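Local coordinates for protein interferon (Danio rerio, PDB 3PIV) that probably acts as a secreted antiviral cytokine of the alpha/beta interferon family, signalling by binding a cell-surface receptor, at residues D60-L65 against K145-R150; Y40-K45 against K109-I114; D67-M72 against N80-F85; V52-L57 against D152-N157. All blocks are in the same frame, centred on the assembly; numbering follows the deposited sequence.

Contact 1 of 4, residues D60-L65 against K145-R150; sequences DHIIHL and KSHLQR
Ile62, on helix 48-66, reaches two consecutive residues of helix 134-158, His147 and Leu148, through a single methyl. The backbones stay well apart, the nearest CA pair being Ile62 and His147 at 8.8 Å, and the side chains have to cross that space. On Ile62, CG1 lies opposite the carbonyl carbon (chi1 -69°) and the branch then runs on nearly straight (chi2 170°), which carries CD1 forward as the leading atom.

Along 145-150 the first residue it meets is His147. Ile62 CD1 lies 3.9 Å from His147 CB, and the two side chains slide past each other in opposite directions, the methyl meeting the imidazole obliquely. The polar end of His147 is satisfied by other helices: NE2 pairs with His119 NE2 and ND1 with Tyr40 OH, two bonds that restrict rotation of the ring. Phe35 meets the same ring edge-to-face. The centre of the contact lies about 1 Å from the centre of the chain, in the middle of the helical bundle characteristic of four-helix cytokines such as type I interferons, and a nickel ion is bound about 9 Å from the side chain of Ile62.

Leu148 comes next. Its CB does not point straight at Ile62, but the end of its side chain lies closer, with CD2 4.4 Å from Ile62 CD1, a looser apolar touch. Phe85 of helix 79-101 packs on both Ile62 and Leu148, Phe120 of helix 111-129 covers Ile62, and Ser17 and Leu18 of helix 10-23 lie against Leu148.

Contact 2 of 4, residues Y40-K45 against K109-I114; sequences YTLMDK and KESYEI
Met43 and Tyr112 make a Met-aromatic contact that joins the short helix 37-44 to the first turn of helix 111-129, at one end of the interferon bundle. The close packing is confined to this pair, whose side chains cross at about a right angle. Met43 SD lies 3.5 Å from Tyr112 CB and 3.7 Å from Tyr112 CG, so the sulfur sits over the root of the side chain rather than the middle of the ring. Its 4.4 Å distance from the centroid of the Tyr112 ring, 43° off the normal, confirms the oblique approach. Bends at chi2 and chi3 fold the Met43 chain back, which places CE over one ring face, 4.0 Å above the plane and displaced toward the rim. Glu110 CB lies over the opposite face of the same ring, also toward the rim, so both faces have a neighbour.

The Tyr112 hydroxyl is tied down outside the contact, to Asp50 OD1, while Phe54 of helix 48-66 packs on Met43.

Toward solvent the fit is much slacker. Ser111 is exposed and Leu42 partly so, and no hydrogen bond links the two segments there. What remains is one glancing approach, Leu42 CD2 to Ser111 OG at 4.4 Å.

Contact 3 of 4, residues D67-M72 against N80-F85; sequences DAREHM and NTVEDF
The backbone leaves helical geometry at Asp67 and makes a brief 3-10 turn at Arg69-Glu70, from which the Arg69 side chain reaches Glu83 and Val82 of helix 79-101. Successive i to i+3 bonds support the turn: His71 N to Ala68 O at 2.7 Å and Met72 N to Arg69 O at 3.1 Å.

The side chains build a salt-bridge network of Asp67, Arg69 and Glu83 that pins the loop between helices 48-66 and 79-101 to the start of the latter. Arg69 NH2 lies 2.7 Å from Glu83 OE1. This is a one-nitrogen, one-oxygen pairing rather than a two-pronged one: the guanidinium and carboxylate planes are only 9° apart, yet OE1 approaches the guanidinium obliquely. Glu83 turns at chi2 (69°), bringing its carboxylate round to the arginine, while its OE2 has a weak hydrogen bond to Asn87. Bends at chi2 and chi3 of Arg69 bring its guanidinium to Glu83 while NE stays near Asp67.

Asp67 takes the other part of the cation, its OD1 being 3.2 Å from Arg69 NE. The guanidinium therefore bridges two acids whose nearest oxygens, Asp67 OD1 and Glu83 OE1, stay 5.4 Å apart, and it probably offsets the repulsion between them. Its third nitrogen makes a weak hydrogen bond to Gln79 OE1. That same atom, Arg69 NH1, also lies 4.3 Å from the buried methyl Val82 CG1.

Contact 4 of 4, residues V52-L57 against D152-N157; sequences VKFLVL and DIIASN
Helix-helix packing within the alpha-helical bundle of the interferon fold brings Phe54 and Leu55 of helix 48-66 against Ile154 and Ala155 of helix 134-158. The two short segments run roughly antiparallel, their N-to-C directions 151° apart, and their axes come no closer than 10.5 Å, so side chains alone make the contact.

Ile154 is the hub, and its two branches part company. With chi1 at -70°, CG1 sits beside the backbone N, and its terminal methyl CD1 runs to the aromatic ring, 3.9 Å from Phe54 CE2 and 4.1 Å from Phe54 CD2. It approaches the ring obliquely, the two side chains crossing at about a right angle. The other branch serves Leu55, with Ile154 CG2 4.3 Å from Leu55 CG. At the next residue, Ala155 CB meets Leu55 CD1, also at 4.3 Å.

The ring of Phe54 is wrapped further by helix 37-44, where Tyr40 meets it edge-to-face and Met43 packs on it, and by Tyr112 and Ile116 of helix 111-129. Asp152, whose CB points away from segment 52-57, is salt-bridged to Arg11 and bonded to Thr14 of helix 10-23, and Ser156 OG, which takes no part in the contact either, donates to Asp152 O at 3.2 Å.

All four touching residues are buried and no hydrogen bond or charge pair spans the segments, so between these two segments the contact rests on apolar burial, with no directional bond between them.

How the contacts relate
From the N terminus, the chain passes 40-45, 52-57, 60-65 and 67-72 before any contact closes. Contact 3 closes first, through the short connection to 80-85, and lies within the spans of the other three. Contact 2 closes next at 109-114; since its segments alternate with those of contacts 1 and 4, it crosses both. Contact 1 closes at 145-150 and contact 4 last, at 152-157, enclosing contact 1; these two join helices 48-66 and 134-158 at adjoining levels. Contact 2 fastens helix 37-44 to helix 111-129 and touches contacts 1 and 4. Contact 3 lies across the chain's centre from contacts 2 and 4, meeting contact 1 through Phe85.

Contact 1 of 4, residues D60-L65 against K145-R150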
# COMPACT_ATOMS: atom_id res chain seq x y z
N ASP A 60 4.37 1.10 -3.94
CA ASP A 60 4.33 2.02 -5.07
C ASP A 60 2.90 2.22 -5.53
O ASP A 60 2.53 3.32 -5.94
CB ASP A 60 5.23 1.54 -6.21
CG ASP A 60 6.72 1.79 -5.94
OD1 ASP A 60 7.09 2.42 -4.94
OD2 ASP A 60 7.53 1.31 -6.75
N HIS A 61 2.09 1.16 -5.42
CA HIS A 61 0.68 1.24 -5.80
C HIS A 61 -0.09 2.14 -4.86
O HIS A 61 -0.93 2.92 -5.29
CB HIS A 61 0.03 -0.16 -5.82
CG HIS A 61 0.26 -0.91 -7.10
ND1 HIS A 61 0.77 -2.19 -7.15
CD2 HIS A 61 0.09 -0.53 -8.39
CE1 HIS A 61 0.87 -2.58 -8.41
NE2 HIS A 61 0.48 -1.58 -9.18
N ILE A 62 0.18 2.01 -3.57
CA ILE A 62 -0.47 2.87 -2.58
C ILE A 62 -0.07 4.33 -2.82
O ILE A 62 -0.92 5.21 -2.80
CB ILE A 62 -0.09 2.45 -1.15
CG1 ILE A 62 -0.72 1.09 -0.81
CG2 ILE A 62 -0.53 3.52 -0.16
CD1 ILE A 62 -0.20 0.47 0.51
N ILE A 63 1.21 4.58 -3.04
CA ILE A 63 1.65 5.94 -3.31
C ILE A 63 0.87 6.50 -4.50
O ILE A 63 0.33 7.60 -4.44
CB ILE A 63 3.17 6.02 -3.58
CG1 ILE A 63 3.94 5.69 -2.30
CG2 ILE A 63 3.54 7.37 -4.13
CD1 ILE A 63 5.26 4.98 -2.53
N HIS A 64 0.79 5.71 -5.55
CA HIS A 64 0.15 6.16 -6.78
C HIS A 64 -1.34 6.42 -6.59
O HIS A 64 -1.88 7.40 -7.13
CB HIS A 64 0.41 5.15 -7.89
CG HIS A 64 1.86 5.07 -8.26
ND1 HIS A 64 2.42 3.95 -8.84
CD2 HIS A 64 2.86 5.97 -8.13
CE1 HIS A 64 3.71 4.17 -9.05
NE2 HIS A 64 4.00 5.39 -8.63
N LEU A 65 -1.98 5.56 -5.81
CA LEU A 65 -3.41 5.69 -5.54
C LEU A 65 -3.71 6.97 -4.77
O LEU A 65 -4.70 7.67 -5.05
CB LEU A 65 -3.91 4.49 -4.72
CG LEU A 65 -5.39 4.40 -4.37
CD1 LEU A 65 -6.25 4.46 -5.63
CD2 LEU A 65 -5.70 3.14 -3.58
N LYS A 145 -5.36 1.04 4.97
CA LYS A 145 -5.09 0.64 6.35
C LYS A 145 -4.87 -0.87 6.41
O LYS A 145 -3.91 -1.33 7.01
CB LYS A 145 -6.23 1.03 7.29
CG LYS A 145 -5.97 0.63 8.76
CD LYS A 145 -7.16 0.95 9.65
CE LYS A 145 -6.83 0.77 11.12
NZ LYS A 145 -7.97 1.20 11.98
N SER A 146 -5.75 -1.63 5.78
CA SER A 146 -5.58 -3.08 5.75
C SER A 146 -4.30 -3.55 5.06
O SER A 146 -3.68 -4.51 5.49
CB SER A 146 -6.81 -3.77 5.16
OG SER A 146 -7.80 -3.92 6.16
N HIS A 147 -3.89 -2.88 3.98
CA HIS A 147 -2.63 -3.25 3.33
C HIS A 147 -1.49 -3.02 4.29
O HIS A 147 -0.58 -3.84 4.42
CB HIS A 147 -2.40 -2.41 2.07
CG HIS A 147 -3.22 -2.83 0.89
ND1 HIS A 147 -2.88 -3.89 0.08
CD2 HIS A 147 -4.37 -2.32 0.38
CE1 HIS A 147 -3.79 -4.04 -0.86
NE2 HIS A 147 -4.70 -3.09 -0.71
N LEU A 148 -1.51 -1.87 4.96
CA LEU A 148 -0.39 -1.51 5.82
C LEU A 148 -0.26 -2.53 6.96
O LEU A 148 0.85 -2.88 7.36
CB LEU A 148 -0.55 -0.09 6.38
CG LEU A 148 -0.45 1.08 5.37
CD1 LEU A 148 -0.79 2.39 6.03
CD2 LEU A 148 0.94 1.13 4.74
N GLN A 149 -1.39 -3.01 7.48
CA GLN A 149 -1.39 -3.97 8.59
C GLN A 149 -0.81 -5.29 8.14
O GLN A 149 0.06 -5.83 8.80
CB GLN A 149 -2.80 -4.16 9.17
CG GLN A 149 -3.21 -3.02 10.08
CD GLN A 149 -4.69 -2.92 10.32
OE1 GLN A 149 -5.51 -3.44 9.54
NE2 GLN A 149 -5.07 -2.23 11.39
N ARG A 150 -1.23 -5.78 6.99
CA ARG A 150 -0.70 -7.04 6.47
C ARG A 150 0.75 -6.93 5.96
O ARG A 150 1.54 -7.87 6.14
CB ARG A 150 -1.62 -7.59 5.38
CG ARG A 150 -3.05 -7.92 5.85
CD ARG A 150 -3.11 -9.11 6.82
NE ARG A 150 -2.56 -10.36 6.27
CZ ARG A 150 -3.27 -11.30 5.65
NH1 ARG A 150 -4.57 -11.15 5.47
NH2 ARG A 150 -2.68 -12.40 5.19

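Contact 2 of 4, residues Y40-K45 against K109-I114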
# COMPACT_ATOMS: atom_id res chain seq x y z
N TYR A 40 -2.32 -11.95 0.21
CA TYR A 40 -1.43 -11.70 1.33
C TYR A 40 -1.07 -13.00 2.04
O TYR A 40 0.07 -13.17 2.49
CB TYR A 40 -2.04 -10.70 2.31
CG TYR A 40 -1.71 -9.27 1.98
CD1 TYR A 40 -0.54 -8.68 2.46
CD2 TYR A 40 -2.52 -8.54 1.13
CE1 TYR A 40 -0.22 -7.38 2.13
CE2 TYR A 40 -2.19 -7.23 0.80
CZ TYR A 40 -1.05 -6.66 1.30
OH TYR A 40 -0.73 -5.38 0.98
N THR A 41 -2.03 -13.91 2.14
CA THR A 41 -1.79 -15.24 2.73
C THR A 41 -0.66 -15.91 1.95
O THR A 41 0.31 -16.37 2.55
CB THR A 41 -3.07 -16.13 2.71
OG1 THR A 41 -4.04 -15.61 3.62
CG2 THR A 41 -2.74 -17.56 3.10
N LEU A 42 -0.80 -15.94 0.62
CA LEU A 42 0.25 -16.45 -0.25
C LEU A 42 1.60 -15.77 -0.01
O LEU A 42 2.62 -16.44 0.12
CB LEU A 42 -0.16 -16.30 -1.72
CG LEU A 42 0.87 -16.47 -2.84
CD1 LEU A 42 1.26 -17.92 -3.02
CD2 LEU A 42 0.32 -15.91 -4.15
N MET A 43 1.61 -14.45 0.08
CA MET A 43 2.85 -13.72 0.31
C MET A 43 3.44 -14.02 1.69
O MET A 43 4.66 -14.03 1.89
CB MET A 43 2.65 -12.21 0.09
CG MET A 43 2.24 -11.82 -1.33
SD MET A 43 3.18 -12.62 -2.66
CE MET A 43 4.86 -12.39 -2.05
N ASP A 44 2.56 -14.27 2.66
CA ASP A 44 3.01 -14.58 4.00
C ASP A 44 4.01 -15.76 4.01
O ASP A 44 4.93 -15.80 4.84
CB ASP A 44 1.82 -14.90 4.91
CG ASP A 44 1.05 -13.65 5.34
OD1 ASP A 44 1.64 -12.56 5.41
OD2 ASP A 44 -0.17 -13.77 5.60
N LYS A 45 3.84 -16.71 3.09
CA LYS A 45 4.69 -17.90 3.07
C LYS A 45 5.57 -18.02 1.83
O LYS A 45 6.20 -19.06 1.60
CB LYS A 45 3.87 -19.18 3.27
CG LYS A 45 2.66 -19.32 2.36
CD LYS A 45 1.71 -20.39 2.91
CE LYS A 45 0.50 -20.60 2.01
NZ LYS A 45 0.87 -21.13 0.66
N LYS A 109 6.18 -13.21 -15.51
CA LYS A 109 5.66 -12.24 -14.55
C LYS A 109 5.05 -13.01 -13.38
O LYS A 109 4.27 -13.95 -13.57
CB LYS A 109 4.61 -11.33 -15.19
CG LYS A 109 4.47 -9.98 -14.49
CD LYS A 109 3.22 -9.22 -14.94
CE LYS A 109 3.29 -8.84 -16.40
NZ LYS A 109 2.38 -7.69 -16.71
N GLU A 110 5.45 -12.65 -12.16
CA GLU A 110 4.95 -13.35 -10.98
C GLU A 110 3.46 -13.08 -10.82
O GLU A 110 2.97 -11.99 -11.14
CB GLU A 110 5.71 -12.91 -9.72
CG GLU A 110 7.16 -13.39 -9.66
CD GLU A 110 7.30 -14.91 -9.74
OE1 GLU A 110 6.38 -15.63 -9.28
OE2 GLU A 110 8.34 -15.39 -10.25
N SER A 111 2.73 -14.06 -10.32
CA SER A 111 1.30 -13.90 -10.16
C SER A 111 0.98 -12.83 -9.12
O SER A 111 -0.07 -12.18 -9.19
CB SER A 111 0.66 -15.23 -9.77
OG SER A 111 1.11 -15.65 -8.50
N TYR A 112 1.87 -12.62 -8.16
CA TYR A 112 1.59 -11.58 -7.16
C TYR A 112 1.60 -10.17 -7.76
O TYR A 112 0.80 -9.34 -7.37
CB TYR A 112 2.49 -11.70 -5.92
CG TYR A 112 3.99 -11.66 -6.15
CD1 TYR A 112 4.65 -10.45 -6.39
CD2 TYR A 112 4.74 -12.82 -6.09
CE1 TYR A 112 6.03 -10.42 -6.57
CE2 TYR A 112 6.10 -12.81 -6.28
CZ TYR A 112 6.75 -11.61 -6.52
OH TYR A 112 8.11 -11.61 -6.70
N GLU A 113 2.48 -9.92 -8.72
CA GLU A 113 2.50 -8.62 -9.39
C GLU A 113 1.22 -8.40 -10.20
O GLU A 113 0.63 -7.32 -10.18
CB GLU A 113 3.72 -8.49 -10.30
CG GLU A 113 3.73 -7.19 -11.12
CD GLU A 113 4.96 -7.05 -12.02
OE1 GLU A 113 5.98 -7.72 -11.75
OE2 GLU A 113 4.90 -6.26 -12.98
N ILE A 114 0.79 -9.43 -10.90
CA ILE A 114 -0.47 -9.38 -11.63
C ILE A 114 -1.68 -9.16 -10.72
O ILE A 114 -2.51 -8.28 -10.98
CB ILE A 114 -0.66 -10.68 -12.46
CG1 ILE A 114 0.50 -10.84 -13.46
CG2 ILE A 114 -2.02 -10.66 -13.14
CD1 ILE A 114 0.50 -12.13 -14.26

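Contact 3 of 4, residues D67-M72 against N80-F85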
# COMPACT_ATOMS: atom_id res chain seq x y z
N ASP A 67 -1.80 9.71 -4.36
CA ASP A 67 -1.24 10.93 -4.96
C ASP A 67 -2.28 11.51 -5.90
O ASP A 67 -2.08 11.51 -7.11
CB ASP A 67 0.04 10.56 -5.72
CG ASP A 67 0.81 11.79 -6.25
OD1 ASP A 67 0.56 12.92 -5.78
OD2 ASP A 67 1.69 11.61 -7.13
N ALA A 68 -3.39 11.99 -5.35
CA ALA A 68 -4.55 12.36 -6.16
C ALA A 68 -5.27 13.61 -5.63
O ALA A 68 -6.49 13.68 -5.64
CB ALA A 68 -5.53 11.18 -6.26
N ARG A 69 -4.49 14.58 -5.17
CA ARG A 69 -5.04 15.82 -4.66
C ARG A 69 -6.09 16.42 -5.60
O ARG A 69 -7.11 16.91 -5.16
CB ARG A 69 -3.90 16.80 -4.41
CG ARG A 69 -2.60 16.43 -5.15
CD ARG A 69 -1.84 15.14 -4.63
NE ARG A 69 -0.47 15.51 -4.29
CZ ARG A 69 -0.08 15.93 -3.08
NH1 ARG A 69 -0.96 16.03 -2.07
NH2 ARG A 69 1.19 16.27 -2.88
N GLU A 70 -5.83 16.33 -6.90
CA GLU A 70 -6.74 16.83 -7.92
C GLU A 70 -8.12 16.17 -7.89
O GLU A 70 -9.06 16.69 -8.50
CB GLU A 70 -6.10 16.70 -9.31
CG GLU A 70 -6.13 15.30 -9.94
CD GLU A 70 -4.93 14.43 -9.57
OE1 GLU A 70 -4.47 14.46 -8.41
OE2 GLU A 70 -4.44 13.70 -10.46
N HIS A 71 -8.25 15.05 -7.18
CA HIS A 71 -9.53 14.32 -7.07
C HIS A 71 -10.05 14.20 -5.65
O HIS A 71 -10.84 13.31 -5.35
CB HIS A 71 -9.41 12.89 -7.62
CG HIS A 71 -9.07 12.84 -9.08
ND1 HIS A 71 -7.94 12.23 -9.57
CD2 HIS A 71 -9.72 13.35 -10.16
CE1 HIS A 71 -7.91 12.35 -10.88
NE2 HIS A 71 -8.97 13.03 -11.26
N MET A 72 -9.62 15.10 -4.77
CA MET A 72 -9.95 14.99 -3.36
C MET A 72 -10.74 16.17 -2.80
O MET A 72 -10.76 16.36 -1.58
CB MET A 72 -8.67 14.76 -2.54
CG MET A 72 -8.06 13.37 -2.75
SD MET A 72 -6.45 13.18 -1.97
CE MET A 72 -6.27 11.40 -2.04
N ASN A 80 -1.34 18.19 3.41
CA ASN A 80 0.04 18.11 3.82
C ASN A 80 0.28 16.76 4.48
O ASN A 80 1.35 16.18 4.33
CB ASN A 80 0.39 19.24 4.80
CG ASN A 80 0.33 20.62 4.15
OD1 ASN A 80 0.77 20.80 3.02
ND2 ASN A 80 -0.21 21.59 4.87
N THR A 81 -0.71 16.27 5.21
CA THR A 81 -0.60 14.94 5.80
C THR A 81 -0.57 13.88 4.68
O THR A 81 0.20 12.92 4.74
CB THR A 81 -1.73 14.65 6.80
OG1 THR A 81 -1.75 15.67 7.81
CG2 THR A 81 -1.55 13.27 7.48
N VAL A 82 -1.37 14.07 3.64
CA VAL A 82 -1.30 13.17 2.51
C VAL A 82 0.13 13.13 1.95
O VAL A 82 0.72 12.06 1.76
CB VAL A 82 -2.27 13.54 1.40
CG1 VAL A 82 -2.06 12.60 0.20
CG2 VAL A 82 -3.70 13.45 1.90
N GLU A 83 0.70 14.31 1.72
CA GLU A 83 2.04 14.38 1.17
C GLU A 83 3.05 13.67 2.08
O GLU A 83 3.94 12.96 1.62
CB GLU A 83 2.44 15.85 0.92
CG GLU A 83 3.90 16.05 0.51
CD GLU A 83 4.22 15.51 -0.88
OE1 GLU A 83 3.29 15.10 -1.62
OE2 GLU A 83 5.41 15.48 -1.23
N ASP A 84 2.92 13.86 3.38
CA ASP A 84 3.82 13.16 4.30
C ASP A 84 3.67 11.64 4.16
O ASP A 84 4.66 10.90 4.18
CB ASP A 84 3.60 13.61 5.74
CG ASP A 84 4.07 15.04 5.98
OD1 ASP A 84 5.04 15.46 5.31
OD2 ASP A 84 3.48 15.74 6.82
N PHE A 85 2.43 11.20 4.00
CA PHE A 85 2.12 9.79 3.87
C PHE A 85 2.82 9.22 2.65
O PHE A 85 3.46 8.16 2.71
CB PHE A 85 0.61 9.60 3.74
CG PHE A 85 0.17 8.17 3.64
CD1 PHE A 85 -0.20 7.63 2.43
CD2 PHE A 85 0.11 7.37 4.78
CE1 PHE A 85 -0.61 6.30 2.33
CE2 PHE A 85 -0.30 6.05 4.70
CZ PHE A 85 -0.66 5.51 3.47

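Contact 4 of 4, residues V52-L57 against D152-N157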
# COMPACT_ATOMS: atom_id res chain seq x y z
N VAL A 52 9.89 -9.03 -0.57
CA VAL A 52 10.42 -7.69 -0.74
C VAL A 52 9.97 -7.06 -2.06
O VAL A 52 9.62 -5.88 -2.10
CB VAL A 52 11.95 -7.69 -0.68
CG1 VAL A 52 12.50 -6.29 -0.99
CG2 VAL A 52 12.42 -8.19 0.69
N LYS A 53 9.99 -7.83 -3.14
CA LYS A 53 9.52 -7.36 -4.42
C LYS A 53 8.07 -6.96 -4.29
O LYS A 53 7.65 -5.95 -4.83
CB LYS A 53 9.63 -8.44 -5.49
CG LYS A 53 11.06 -8.81 -5.87
CD LYS A 53 11.02 -9.68 -7.11
CE LYS A 53 12.33 -10.41 -7.32
NZ LYS A 53 12.45 -10.83 -8.76
N PHE A 54 7.31 -7.78 -3.57
CA PHE A 54 5.89 -7.53 -3.29
C PHE A 54 5.67 -6.29 -2.43
O PHE A 54 4.67 -5.58 -2.60
CB PHE A 54 5.27 -8.73 -2.57
CG PHE A 54 3.80 -8.54 -2.24
CD1 PHE A 54 2.83 -8.73 -3.20
CD2 PHE A 54 3.41 -8.12 -0.97
CE1 PHE A 54 1.48 -8.53 -2.91
CE2 PHE A 54 2.05 -7.93 -0.66
CZ PHE A 54 1.09 -8.13 -1.63
N LEU A 55 6.57 -6.04 -1.49
CA LEU A 55 6.44 -4.85 -0.66
C LEU A 55 6.68 -3.60 -1.53
O LEU A 55 5.95 -2.63 -1.41
CB LEU A 55 7.40 -4.88 0.52
CG LEU A 55 6.99 -5.84 1.63
CD1 LEU A 55 8.11 -5.96 2.64
CD2 LEU A 55 5.69 -5.38 2.30
N VAL A 56 7.68 -3.66 -2.40
CA VAL A 56 7.95 -2.52 -3.28
C VAL A 56 6.78 -2.26 -4.20
O VAL A 56 6.35 -1.13 -4.33
CB VAL A 56 9.21 -2.71 -4.13
CG1 VAL A 56 9.34 -1.55 -5.15
CG2 VAL A 56 10.42 -2.76 -3.23
N LEU A 57 6.26 -3.32 -4.83
CA LEU A 57 5.12 -3.19 -5.73
C LEU A 57 3.94 -2.55 -5.04
O LEU A 57 3.36 -1.59 -5.55
CB LEU A 57 4.70 -4.56 -6.30
CG LEU A 57 5.61 -5.17 -7.37
CD1 LEU A 57 5.15 -6.55 -7.66
CD2 LEU A 57 5.63 -4.30 -8.65
N ASP A 152 3.05 -5.27 7.21
CA ASP A 152 3.90 -5.30 8.40
C ASP A 152 4.17 -6.74 8.87
O ASP A 152 5.24 -7.06 9.37
CB ASP A 152 3.23 -4.49 9.51
CG ASP A 152 4.03 -4.48 10.79
OD1 ASP A 152 5.06 -3.76 10.85
OD2 ASP A 152 3.64 -5.19 11.73
N ILE A 153 3.18 -7.61 8.69
CA ILE A 153 3.34 -9.01 9.01
C ILE A 153 4.36 -9.62 8.07
O ILE A 153 5.30 -10.28 8.49
CB ILE A 153 2.00 -9.77 8.90
CG1 ILE A 153 1.04 -9.31 10.00
CG2 ILE A 153 2.22 -11.27 8.97
CD1 ILE A 153 -0.28 -10.05 9.98
N ILE A 154 4.18 -9.38 6.78
CA ILE A 154 5.11 -9.85 5.77
C ILE A 154 6.53 -9.36 6.02
O ILE A 154 7.48 -10.11 5.85
CB ILE A 154 4.65 -9.44 4.37
CG1 ILE A 154 3.39 -10.23 3.99
CG2 ILE A 154 5.78 -9.63 3.36
CD1 ILE A 154 2.64 -9.63 2.81
N ALA A 155 6.68 -8.10 6.42
CA ALA A 155 7.99 -7.56 6.71
C ALA A 155 8.58 -8.27 7.93
O ALA A 155 9.74 -8.69 7.90
CB ALA A 155 7.94 -6.05 6.94
N SER A 156 7.79 -8.40 8.99
CA SER A 156 8.25 -9.13 10.17
C SER A 156 8.77 -10.49 9.75
O SER A 156 9.91 -10.84 10.05
CB SER A 156 7.12 -9.34 11.19
OG SER A 156 6.86 -8.16 11.91
N ASN A 157 7.92 -11.26 9.07
CA ASN A 157 8.26 -12.64 8.71
C ASN A 157 9.44 -12.67 7.75
O ASN A 157 10.23 -13.60 7.75
CB ASN A 157 7.08 -13.39 8.11
CG ASN A 157 5.88 -13.51 9.07
OD1 ASN A 157 6.03 -13.51 10.29
ND2 ASN A 157 4.69 -13.62 8.49